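PDB 2R78: sensor protein from Geobacter sulfurreducens PCA, which is a sensor histidine kinase/response regulator that probably autophosphorylates a histidine using ATP, represented here by its PAS sensory domain. Local coordinates for residues A20-F25 against L110-D115. Sequence-based numbering, arbitrary orientation.
Sequences AIDGIF and LGIARD
Gly23 to Phe25 pairs with Gly111 to Ala113 in antiparallel register, the short strand axes 4.6 Å apart at 159°, and the bonds fall in two reciprocal pairs. Phe25 and Gly111 exchange nearly straight bonds, with Gly111 N to Phe25 O at 2.8 Å; Gly23 and Ala113 exchange another two, in which the N-H of Gly23 makes the more bent one. Between them, at the non-hydrogen-bonded pair Ile24 and Ile112, Ile24 CA lies 3.3 Å from Gly111 O, a CA-H...O contact.

The ring of Phe25 covers Gly111: Gly111 CA stands 3.6 Å from the ring centroid, nearly over the ring centre, a CH-pi contact. With chi1 at 61°, CG sits between the backbone N and carbonyl carbon, which swings the ring across to the neighbouring strand. Gly111 has no CB, and CZ of the ring occupies the space where one would point. Replacing Phe25 by alanine is likely to uncover the Gly111 backbone and leave Tyr33 without its ring partner. On the opposite face of the sheet, Ile24 CG2 meets Leu110 CD1 at 3.8 Å.

At the other end, Asp22 OD2 reaches Arg114 NH1 at 2.6 Å, near the guanidinium plane at its edge. This salt bridge is short, but its hydrogen-bond component is weak, bent to 127°, and the carboxylate stands almost perpendicular to the guanidinium. A water lies 3.0 Å from Asp115 N, accepting its N-H, and donates to Asp22 OD1, which also pairs with Arg114 of the second subunit.

The contact pairs strand 23-27 with strand 109-115, neighbours in the 2-1-5-4-3 order of the PAS sheet. Reciprocal Asp22-Arg114 pairing across the dimer probably offsets the repulsion between the two Asp22 side chains, which pack against each other there, and couples this strand end to the subunit interface.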
loop_
_atom_site.group_PDB
_atom_site.type_symbol
_atom_site.label_atom_id
_atom_site.label_comp_id
_atom_site.label_asym_id
_atom_site.label_seq_id
_atom_site.Cartn_x
_atom_site.Cartn_y
_atom_site.Cartn_z
ATOM N N ALA B 20 5.650 -1.180 -1.377
ATOM C CA ALA B 20 4.855 -1.204 -0.148
ATOM C C ALA B 20 5.628 -2.014 0.901
ATOM O O ALA B 20 6.273 -2.987 0.572
ATOM C CB ALA B 20 3.456 -1.803 -0.425
ATOM N N ILE B 21 5.602 -1.573 2.159
ATOM C CA ILE B 21 6.173 -2.385 3.263
ATOM C C ILE B 21 5.161 -3.485 3.664
ATOM O O ILE B 21 5.531 -4.622 3.998
ATOM C CB ILE B 21 6.518 -1.508 4.485
ATOM C CG1 ILE B 21 7.613 -0.496 4.136
ATOM C CG2 ILE B 21 6.993 -2.370 5.651
ATOM C CD1 ILE B 21 7.067 0.819 3.696
ATOM N N ASP B 22 3.884 -3.150 3.597
ATOM C CA ASP B 22 2.845 -4.158 3.776
ATOM C C ASP B 22 2.817 -5.147 2.608
ATOM O O ASP B 22 3.182 -4.820 1.469
ATOM C CB ASP B 22 1.479 -3.532 3.911
ATOM C CG ASP B 22 1.260 -2.866 5.254
ATOM O OD1 ASP B 22 2.007 -3.119 6.242
ATOM O OD2 ASP B 22 0.290 -2.107 5.316
ATOM N N GLY B 23 2.392 -6.362 2.920
ATOM C CA GLY B 23 2.166 -7.369 1.908
ATOM C C GLY B 23 0.949 -7.037 1.054
ATOM O O GLY B 23 -0.060 -6.554 1.556
ATOM N N ILE B 24 1.052 -7.298 -0.252
ATOM C CA ILE B 24 -0.093 -7.104 -1.148
ATOM C C ILE B 24 -0.181 -8.343 -2.028
ATOM O O ILE B 24 0.827 -8.809 -2.548
ATOM C CB ILE B 24 0.033 -5.821 -2.037
ATOM C CG1 ILE B 24 0.262 -4.565 -1.192
ATOM C CG2 ILE B 24 -1.197 -5.671 -2.928
ATOM C CD1 ILE B 24 0.650 -3.311 -2.005
ATOM N N PHE B 25 -1.384 -8.885 -2.162
ATOM C CA PHE B 25 -1.607 -10.033 -3.005
ATOM C C PHE B 25 -2.853 -9.812 -3.860
ATOM O O PHE B 25 -3.749 -9.034 -3.495
ATOM C CB PHE B 25 -1.649 -11.359 -2.208
ATOM C CG PHE B 25 -2.745 -11.453 -1.167
ATOM C CD1 PHE B 25 -3.990 -11.973 -1.488
ATOM C CD2 PHE B 25 -2.508 -11.071 0.152
ATOM C CE1 PHE B 25 -4.986 -12.087 -0.506
ATOM C CE2 PHE B 25 -3.506 -11.192 1.129
ATOM C CZ PHE B 25 -4.739 -11.674 0.786
ATOM N N LEU B 110 -8.169 -7.912 -4.195
ATOM C CA LEU B 110 -6.953 -7.286 -3.665
ATOM C C LEU B 110 -6.852 -7.617 -2.185
ATOM O O LEU B 110 -7.737 -7.285 -1.416
ATOM C CB LEU B 110 -7.066 -5.754 -3.769
ATOM C CG LEU B 110 -5.968 -4.879 -3.125
ATOM C CD1 LEU B 110 -4.744 -4.974 -3.973
ATOM C CD2 LEU B 110 -6.385 -3.404 -3.007
ATOM N N GLY B 111 -5.738 -8.196 -1.775
ATOM C CA GLY B 111 -5.490 -8.404 -0.363
ATOM C C GLY B 111 -4.301 -7.603 0.132
ATOM O O GLY B 111 -3.325 -7.386 -0.601
ATOM N N ILE B 112 -4.369 -7.193 1.390
ATOM C CA ILE B 112 -3.255 -6.546 2.066
ATOM C C ILE B 112 -3.002 -7.343 3.363
ATOM O O ILE B 112 -3.951 -7.733 4.035
ATOM C CB ILE B 112 -3.600 -5.083 2.414
ATOM C CG1 ILE B 112 -3.934 -4.252 1.164
ATOM C CG2 ILE B 112 -2.430 -4.418 3.081
ATOM C CD1 ILE B 112 -4.612 -2.875 1.483
ATOM N N ALA B 113 -1.734 -7.608 3.679
ATOM C CA ALA B 113 -1.347 -8.343 4.914
ATOM C C ALA B 113 -0.412 -7.435 5.692
ATOM O O ALA B 113 0.574 -6.978 5.139
ATOM C CB ALA B 113 -0.628 -9.651 4.560
ATOM N N ARG B 114 -0.713 -7.197 6.966
ATOM C CA ARG B 114 0.081 -6.347 7.844
ATOM C C ARG B 114 0.538 -7.134 9.076
ATOM O O ARG B 114 -0.192 -7.982 9.601
ATOM C CB ARG B 114 -0.759 -5.162 8.348
ATOM C CG ARG B 114 -1.284 -4.205 7.275
ATOM C CD ARG B 114 -2.133 -3.025 7.827
ATOM N NE ARG B 114 -1.467 -2.248 8.901
ATOM C CZ ARG B 114 -0.639 -1.203 8.716
ATOM N NH1 ARG B 114 -0.310 -0.799 7.498
ATOM N NH2 ARG B 114 -0.101 -0.579 9.760
ATOM N N ASP B 115 1.716 -6.824 9.595
ATOM C CA ASP B 115 2.083 -7.353 10.935
ATOM C C ASP B 115 1.160 -6.892 12.055
ATOM O O ASP B 115 0.629 -5.772 11.996
ATOM C CB ASP B 115 3.507 -6.965 11.286
ATOM C CG ASP B 115 4.513 -7.849 10.597
ATOM O OD1 ASP B 115 4.382 -9.099 10.743
ATOM O OD2 ASP B 115 5.422 -7.299 9.920
HETATM O O HOH W 1 3.470 -5.417 7.657
#